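Local coordinates for protein glycerol-3-phosphate dehydrogenase [NAD(+)] 1 (Saccharomyces cerevisiae, PDB 4FGW) that catalyses the NADH-dependent reduction of dihydroxyacetone phosphate to glycerol 3-phosphate, the step that lets yeast accumulate glycerol under hyperosmotic stress, at residues K245-L258 against T305-A319. Residues are numbered along the deposited sequence; the frame is centred on the assembly and turned at random.
Sequences KNVVALGCGFVEGL and TCAGGRNVKVARLMA
G253 lies against A315 and V312 where helix 245-257 meets helix 310-319 at -37°, their axes only 6.8 Å apart. Glycine suits G253 and G257 because neither carries a CB, and the small A315 and A319 bring their CB atoms right up to the backbone, against G253 CA and G257 C. Such closeness brings backbones together: R316 CA lies 3.3 Å from G253 O in a CA-H...O contact, and V312 CA and A249 O form another. A249 and V312 are reciprocal knobs, A249 CB among T305, C306, N311 and V312, and V312 among A249, C252, G253 and E256. Along one flank F254 turns its CE2 edge to M318, whose SD lies in the ring plane, a Met-aromatic contact; helix 361-371 packs against F254 as well.

Farther out, R316 NE lies 2.8 Å from E256 OE1, and NH2 reaches the same oxygen, both nearly along its C-O axis, with carboxylate and guanidinium nearly coplanar. At the other end the amides of N246 and N311 stack, planes 9° apart, while N311 OD1 accepts from G340 N. K245, long and bent at its last torsion (chi4 72°), can reach two oxygens: NZ donates to T305 OG1 (2.9 Å) and N246 OD1. Threonine suits its place because OG1 accepts this bond while also bonding D301 O. K245 is the probable proton acceptor and N311 probably binds the substrate; the two bonds from NZ would then orient the catalytic amine.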
ATOM      1  N   LYS A 245       2.241  -9.881   7.262  1.00 50.27           N
ATOM      2  CA  LYS A 245       3.016  -8.838   6.573  1.00 48.16           C
ATOM      3  C   LYS A 245       4.485  -9.235   6.402  1.00 53.40           C
ATOM      4  O   LYS A 245       5.106  -8.871   5.401  1.00 53.36           O
ATOM      5  CB  LYS A 245       2.897  -7.466   7.292  1.00 47.72           C
ATOM      6  CG  LYS A 245       3.512  -7.442   8.697  1.00 51.28           C
ATOM      7  CD  LYS A 245       3.338  -6.124   9.417  1.00 50.95           C
ATOM      8  CE  LYS A 245       4.077  -6.129  10.734  1.00 44.64           C
ATOM      9  NZ  LYS A 245       5.544  -6.061  10.529  1.00 46.96           N
ATOM     10  N   ASN A 246       5.032  -9.992   7.367  1.00 51.33           N
ATOM     11  CA  ASN A 246       6.431 -10.418   7.343  1.00 52.35           C
ATOM     12  C   ASN A 246       6.720 -11.497   6.316  1.00 58.49           C
ATOM     13  O   ASN A 246       7.837 -11.560   5.809  1.00 59.91           O
ATOM     14  CB  ASN A 246       6.919 -10.778   8.736  1.00 52.34           C
ATOM     15  CG  ASN A 246       6.704  -9.679   9.744  1.00 59.32           C
ATOM     16  OD1 ASN A 246       6.657  -8.490   9.416  1.00 52.75           O
ATOM     17  ND2 ASN A 246       6.508 -10.057  10.983  1.00 47.14           N
ATOM     18  N   VAL A 247       5.702 -12.306   5.965  1.00 55.97           N
ATOM     19  CA  VAL A 247       5.807 -13.334   4.919  1.00 58.00           C
ATOM     20  C   VAL A 247       5.873 -12.588   3.577  1.00 59.48           C
ATOM     21  O   VAL A 247       6.724 -12.901   2.738  1.00 60.96           O
ATOM     22  CB  VAL A 247       4.642 -14.363   4.971  1.00 63.76           C
ATOM     23  CG1 VAL A 247       4.708 -15.336   3.794  1.00 66.44           C
ATOM     24  CG2 VAL A 247       4.639 -15.121   6.296  1.00 64.97           C
ATOM     25  N   VAL A 248       5.010 -11.563   3.416  1.00 51.30           N
ATOM     26  CA  VAL A 248       4.966 -10.703   2.237  1.00 49.78           C
ATOM     27  C   VAL A 248       6.289  -9.907   2.087  1.00 53.58           C
ATOM     28  O   VAL A 248       6.835  -9.837   0.981  1.00 54.94           O
ATOM     29  CB  VAL A 248       3.717  -9.774   2.244  1.00 51.08           C
ATOM     30  CG1 VAL A 248       3.620  -8.968   0.949  1.00 49.81           C
ATOM     31  CG2 VAL A 248       2.436 -10.572   2.477  1.00 52.03           C
ATOM     32  N   ALA A 249       6.811  -9.342   3.196  1.00 48.38           N
ATOM     33  CA  ALA A 249       8.068  -8.580   3.214  1.00 48.08           C
ATOM     34  C   ALA A 249       9.244  -9.415   2.682  1.00 54.79           C
ATOM     35  O   ALA A 249      10.148  -8.862   2.049  1.00 54.47           O
ATOM     36  CB  ALA A 249       8.366  -8.077   4.621  1.00 47.76           C
ATOM     37  N   LEU A 250       9.206 -10.749   2.906  1.00 54.07           N
ATOM     38  CA  LEU A 250      10.226 -11.668   2.398  1.00 57.07           C
ATOM     39  C   LEU A 250      10.172 -11.727   0.870  1.00 63.06           C
ATOM     40  O   LEU A 250      11.210 -11.592   0.226  1.00 64.19           O
ATOM     41  CB  LEU A 250      10.113 -13.071   3.018  1.00 59.74           C
ATOM     42  CG  LEU A 250      10.487 -13.219   4.507  1.00 64.32           C
ATOM     43  CD1 LEU A 250      10.048 -14.559   5.040  1.00 66.48           C
ATOM     44  CD2 LEU A 250      11.995 -13.072   4.729  1.00 67.85           C
ATOM     45  N   GLY A 251       8.960 -11.843   0.312  1.00 59.41           N
ATOM     46  CA  GLY A 251       8.715 -11.848  -1.128  1.00 59.67           C
ATOM     47  C   GLY A 251       9.179 -10.573  -1.804  1.00 62.35           C
ATOM     48  O   GLY A 251       9.675 -10.630  -2.932  1.00 64.03           O
ATOM     49  N   CYS A 252       9.056  -9.412  -1.104  1.00 56.12           N
ATOM     50  CA  CYS A 252       9.509  -8.090  -1.582  1.00 53.98           C
ATOM     51  C   CYS A 252      11.028  -8.018  -1.638  1.00 58.79           C
ATOM     52  O   CYS A 252      11.580  -7.501  -2.612  1.00 59.60           O
ATOM     53  CB  CYS A 252       8.943  -6.966  -0.720  1.00 50.69           C
ATOM     54  SG  CYS A 252       7.154  -6.782  -0.830  1.00 52.82           S
ATOM     55  N   GLY A 253      11.676  -8.508  -0.579  1.00 54.96           N
ATOM     56  CA  GLY A 253      13.128  -8.554  -0.461  1.00 56.31           C
ATOM     57  C   GLY A 253      13.758  -9.389  -1.553  1.00 63.19           C
ATOM     58  O   GLY A 253      14.725  -8.948  -2.186  1.00 64.10           O
ATOM     59  N   PHE A 254      13.168 -10.582  -1.822  1.00 60.84           N
ATOM     60  CA  PHE A 254      13.614 -11.490  -2.881  1.00 64.15           C
ATOM     61  C   PHE A 254      13.617 -10.757  -4.210  1.00 69.03           C
ATOM     62  O   PHE A 254      14.624 -10.732  -4.917  1.00 71.46           O
ATOM     63  CB  PHE A 254      12.690 -12.723  -2.983  1.00 67.39           C
ATOM     64  CG  PHE A 254      12.644 -13.645  -1.786  1.00 69.75           C
ATOM     65  CD1 PHE A 254      11.511 -14.404  -1.518  1.00 73.05           C
ATOM     66  CD2 PHE A 254      13.737 -13.766  -0.935  1.00 72.73           C
ATOM     67  CE1 PHE A 254      11.466 -15.254  -0.410  1.00 75.16           C
ATOM     68  CE2 PHE A 254      13.690 -14.612   0.169  1.00 76.70           C
ATOM     69  CZ  PHE A 254      12.556 -15.353   0.426  1.00 75.20           C
ATOM     70  N   VAL A 255      12.498 -10.109  -4.506  1.00 63.30           N
ATOM     71  CA  VAL A 255      12.250  -9.364  -5.726  1.00 63.29           C
ATOM     72  C   VAL A 255      13.153  -8.112  -5.890  1.00 67.12           C
ATOM     73  O   VAL A 255      13.627  -7.850  -6.998  1.00 68.81           O
ATOM     74  CB  VAL A 255      10.726  -9.145  -5.825  1.00 65.20           C
ATOM     75  CG1 VAL A 255      10.324  -7.681  -5.926  1.00 62.37           C
ATOM     76  CG2 VAL A 255      10.122  -9.991  -6.924  1.00 67.12           C
ATOM     77  N   GLU A 256      13.441  -7.402  -4.780  1.00 61.55           N
ATOM     78  CA  GLU A 256      14.331  -6.235  -4.745  1.00 60.74           C
ATOM     79  C   GLU A 256      15.786  -6.670  -4.978  1.00 69.38           C
ATOM     80  O   GLU A 256      16.447  -6.121  -5.860  1.00 70.76           O
ATOM     81  CB  GLU A 256      14.210  -5.499  -3.404  1.00 59.13           C
ATOM     82  CG  GLU A 256      13.008  -4.575  -3.316  1.00 65.18           C
ATOM     83  CD  GLU A 256      12.855  -3.792  -2.024  1.00 80.12           C
ATOM     84  OE1 GLU A 256      13.748  -3.886  -1.152  1.00 77.32           O
ATOM     85  OE2 GLU A 256      11.830  -3.089  -1.880  1.00 75.16           O
ATOM     86  N   GLY A 257      16.237  -7.674  -4.211  1.00 67.58           N
ATOM     87  CA  GLY A 257      17.576  -8.251  -4.276  1.00 70.90           C
ATOM     88  C   GLY A 257      17.947  -8.804  -5.637  1.00 78.71           C
ATOM     89  O   GLY A 257      19.126  -8.806  -6.001  1.00 81.18           O
ATOM     90  N   LEU A 258      16.934  -9.273  -6.400  1.00 75.94           N
ATOM     91  CA  LEU A 258      17.078  -9.781  -7.766  1.00 79.09           C
ATOM     92  C   LEU A 258      17.261  -8.615  -8.760  1.00 83.52           C
ATOM     93  O   LEU A 258      17.589  -8.848  -9.927  1.00 86.65           O
ATOM     94  CB  LEU A 258      15.845 -10.616  -8.164  1.00 79.48           C
ATOM     95  CG  LEU A 258      15.781 -12.073  -7.691  1.00 87.15           C
ATOM     96  CD1 LEU A 258      14.378 -12.630  -7.854  1.00 87.00           C
ATOM     97  CD2 LEU A 258      16.761 -12.955  -8.448  1.00 94.73           C
ATOM     98  N   THR A 305       6.682  -2.284   6.528  1.00 39.55           N
ATOM     99  CA  THR A 305       7.418  -3.537   6.691  1.00 40.97           C
ATOM    100  C   THR A 305       8.148  -3.912   5.403  1.00 45.99           C
ATOM    101  O   THR A 305       9.314  -4.293   5.445  1.00 47.49           O
ATOM    102  CB  THR A 305       6.480  -4.631   7.216  1.00 49.10           C
ATOM    103  OG1 THR A 305       5.846  -4.158   8.408  1.00 45.43           O
ATOM    104  CG2 THR A 305       7.208  -5.937   7.506  1.00 51.84           C
ATOM    105  N   CYS A 306       7.469  -3.777   4.265  1.00 42.60           N
ATOM    106  CA  CYS A 306       8.043  -4.069   2.964  1.00 43.75           C
ATOM    107  C   CYS A 306       9.045  -2.999   2.490  1.00 48.12           C
ATOM    108  O   CYS A 306       9.913  -3.307   1.680  1.00 49.01           O
ATOM    109  CB  CYS A 306       6.936  -4.309   1.947  1.00 44.23           C
ATOM    110  SG  CYS A 306       5.867  -5.722   2.339  1.00 49.02           S
ATOM    111  N   ALA A 307       8.956  -1.766   3.030  1.00 45.37           N
ATOM    112  CA  ALA A 307       9.867  -0.659   2.711  1.00 45.77           C
ATOM    113  C   ALA A 307      11.239  -0.858   3.369  1.00 53.76           C
ATOM    114  O   ALA A 307      12.262  -0.669   2.714  1.00 57.14           O
ATOM    115  CB  ALA A 307       9.262   0.673   3.141  1.00 44.73           C
ATOM    116  N   GLY A 308      11.244  -1.235   4.645  1.00 49.94           N
ATOM    117  CA  GLY A 308      12.455  -1.461   5.423  1.00 50.48           C
ATOM    118  C   GLY A 308      12.181  -2.231   6.696  1.00 54.23           C
ATOM    119  O   GLY A 308      11.151  -2.025   7.347  1.00 52.91           O
ATOM    120  N   GLY A 309      13.112  -3.107   7.055  1.00 52.68           N
ATOM    121  CA  GLY A 309      13.019  -3.943   8.249  1.00 53.22           C
ATOM    122  C   GLY A 309      13.795  -5.233   8.131  1.00 59.57           C
ATOM    123  O   GLY A 309      14.377  -5.507   7.077  1.00 60.43           O
ATOM    124  N   ARG A 310      13.783  -6.043   9.212  1.00 57.67           N
ATOM    125  CA  ARG A 310      14.507  -7.323   9.341  1.00 60.18           C
ATOM    126  C   ARG A 310      14.177  -8.325   8.241  1.00 64.96           C
ATOM    127  O   ARG A 310      15.089  -8.873   7.620  1.00 67.89           O
ATOM    128  CB  ARG A 310      14.249  -7.971  10.713  1.00 61.53           C
ATOM    129  CG  ARG A 310      14.832  -7.215  11.900  1.00 73.52           C
ATOM    130  CD  ARG A 310      14.554  -7.933  13.211  1.00 91.50           C
ATOM    131  NE  ARG A 310      13.145  -7.836  13.605  1.00107.23           N
ATOM    132  CZ  ARG A 310      12.653  -6.918  14.432  1.00126.60           C
ATOM    133  NH1 ARG A 310      13.453  -6.012  14.983  1.00118.04           N
ATOM    134  NH2 ARG A 310      11.359  -6.904  14.722  1.00114.31           N
ATOM    135  N   ASN A 311      12.876  -8.555   8.003  1.00 58.43           N
ATOM    136  CA  ASN A 311      12.354  -9.506   7.019  1.00 58.46           C
ATOM    137  C   ASN A 311      12.743  -9.173   5.584  1.00 62.43           C
ATOM    138  O   ASN A 311      13.254 -10.046   4.891  1.00 64.41           O
ATOM    139  CB  ASN A 311      10.844  -9.671   7.181  1.00 56.07           C
ATOM    140  CG  ASN A 311      10.462 -10.180   8.549  1.00 65.44           C
ATOM    141  OD1 ASN A 311      10.544 -11.373   8.833  1.00 57.08           O
ATOM    142  ND2 ASN A 311      10.065  -9.278   9.438  1.00 55.84           N
ATOM    143  N   VAL A 312      12.535  -7.912   5.145  1.00 57.31           N
ATOM    144  CA  VAL A 312      12.892  -7.457   3.794  1.00 57.21           C
ATOM    145  C   VAL A 312      14.423  -7.481   3.570  1.00 63.62           C
ATOM    146  O   VAL A 312      14.872  -7.948   2.522  1.00 64.41           O
ATOM    147  CB  VAL A 312      12.174  -6.123   3.372  1.00 58.46           C
ATOM    148  CG1 VAL A 312      12.659  -4.919   4.162  1.00 57.06           C
ATOM    149  CG2 VAL A 312      12.294  -5.862   1.876  1.00 58.72           C
ATOM    150  N   LYS A 313      15.208  -7.050   4.589  1.00 61.30           N
ATOM    151  CA  LYS A 313      16.675  -6.993   4.573  1.00 63.51           C
ATOM    152  C   LYS A 313      17.314  -8.378   4.416  1.00 70.51           C
ATOM    153  O   LYS A 313      18.237  -8.521   3.609  1.00 72.23           O
ATOM    154  CB  LYS A 313      17.204  -6.286   5.838  1.00 65.89           C
ATOM    155  CG  LYS A 313      18.636  -5.770   5.730  1.00 79.46           C
ATOM    156  CD  LYS A 313      19.008  -4.894   6.921  1.00 88.92           C
ATOM    157  CE  LYS A 313      20.355  -4.241   6.728  1.00100.86           C
ATOM    158  NZ  LYS A 313      20.632  -3.215   7.767  1.00109.07           N
ATOM    159  N   VAL A 314      16.827  -9.392   5.179  1.00 67.85           N
ATOM    160  CA  VAL A 314      17.332 -10.778   5.117  1.00 71.06           C
ATOM    161  C   VAL A 314      17.073 -11.366   3.731  1.00 73.88           C
ATOM    162  O   VAL A 314      17.999 -11.897   3.104  1.00 76.67           O
ATOM    163  CB  VAL A 314      16.783 -11.678   6.264  1.00 76.01           C
ATOM    164  CG1 VAL A 314      17.002 -13.167   5.980  1.00 79.27           C
ATOM    165  CG2 VAL A 314      17.419 -11.302   7.595  1.00 76.44           C
ATOM    166  N   ALA A 315      15.823 -11.215   3.247  1.00 66.33           N
ATOM    167  CA  ALA A 315      15.349 -11.691   1.953  1.00 66.13           C
ATOM    168  C   ALA A 315      16.132 -11.086   0.788  1.00 69.37           C
ATOM    169  O   ALA A 315      16.417 -11.781  -0.188  1.00 71.93           O
ATOM    170  CB  ALA A 315      13.877 -11.382   1.814  1.00 64.11           C
ATOM    171  N   ARG A 316      16.485  -9.794   0.906  1.00 63.53           N
ATOM    172  CA  ARG A 316      17.266  -9.029  -0.069  1.00 64.05           C
ATOM    173  C   ARG A 316      18.691  -9.610  -0.177  1.00 71.90           C
ATOM    174  O   ARG A 316      19.201  -9.780  -1.286  1.00 72.51           O
ATOM    175  CB  ARG A 316      17.301  -7.550   0.352  1.00 61.17           C
ATOM    176  CG  ARG A 316      17.322  -6.580  -0.804  1.00 70.61           C
ATOM    177  CD  ARG A 316      17.459  -5.151  -0.321  1.00 77.74           C
ATOM    178  NE  ARG A 316      16.182  -4.568   0.097  1.00 80.47           N
ATOM    179  CZ  ARG A 316      15.977  -3.966   1.267  1.00 90.60           C
ATOM    180  NH1 ARG A 316      16.959  -3.877   2.158  1.00 77.13           N
ATOM    181  NH2 ARG A 316      14.789  -3.449   1.555  1.00 71.10           N
ATOM    182  N   LEU A 317      19.308  -9.954   0.976  1.00 70.91           N
ATOM    183  CA  LEU A 317      20.643 -10.547   1.031  1.00 74.84           C
ATOM    184  C   LEU A 317      20.634 -11.962   0.456  1.00 82.46           C
ATOM    185  O   LEU A 317      21.562 -12.309  -0.274  1.00 85.59           O
ATOM    186  CB  LEU A 317      21.235 -10.505   2.453  1.00 75.32           C
ATOM    187  CG  LEU A 317      22.710 -10.940   2.595  1.00 84.27           C
ATOM    188  CD1 LEU A 317      23.666 -10.021   1.820  1.00 84.82           C
ATOM    189  CD2 LEU A 317      23.115 -11.018   4.042  1.00 87.56           C
ATOM    190  N   MET A 318      19.562 -12.752   0.732  1.00 78.15           N
ATOM    191  CA  MET A 318      19.371 -14.110   0.198  1.00 81.01           C
ATOM    192  C   MET A 318      19.453 -14.084  -1.338  1.00 87.63           C
ATOM    193  O   MET A 318      20.042 -14.977  -1.943  1.00 91.40           O
ATOM    194  CB  MET A 318      18.000 -14.660   0.613  1.00 81.39           C
ATOM    195  CG  MET A 318      17.957 -15.268   1.986  1.00 85.00           C
ATOM    196  SD  MET A 318      16.252 -15.604   2.501  1.00 86.63           S
ATOM    197  CE  MET A 318      15.876 -17.053   1.529  1.00 87.00           C
ATOM    198  N   ALA A 319      18.869 -13.046  -1.951  1.00 82.53           N
ATOM    199  CA  ALA A 319      18.865 -12.836  -3.397  1.00 83.70           C
ATOM    200  C   ALA A 319      20.232 -12.324  -3.899  1.00 90.23           C
ATOM    201  O   ALA A 319      20.705 -12.773  -4.944  1.00 92.65           O
ATOM    202  CB  ALA A 319      17.758 -11.863  -3.767  1.00 80.43           C
TER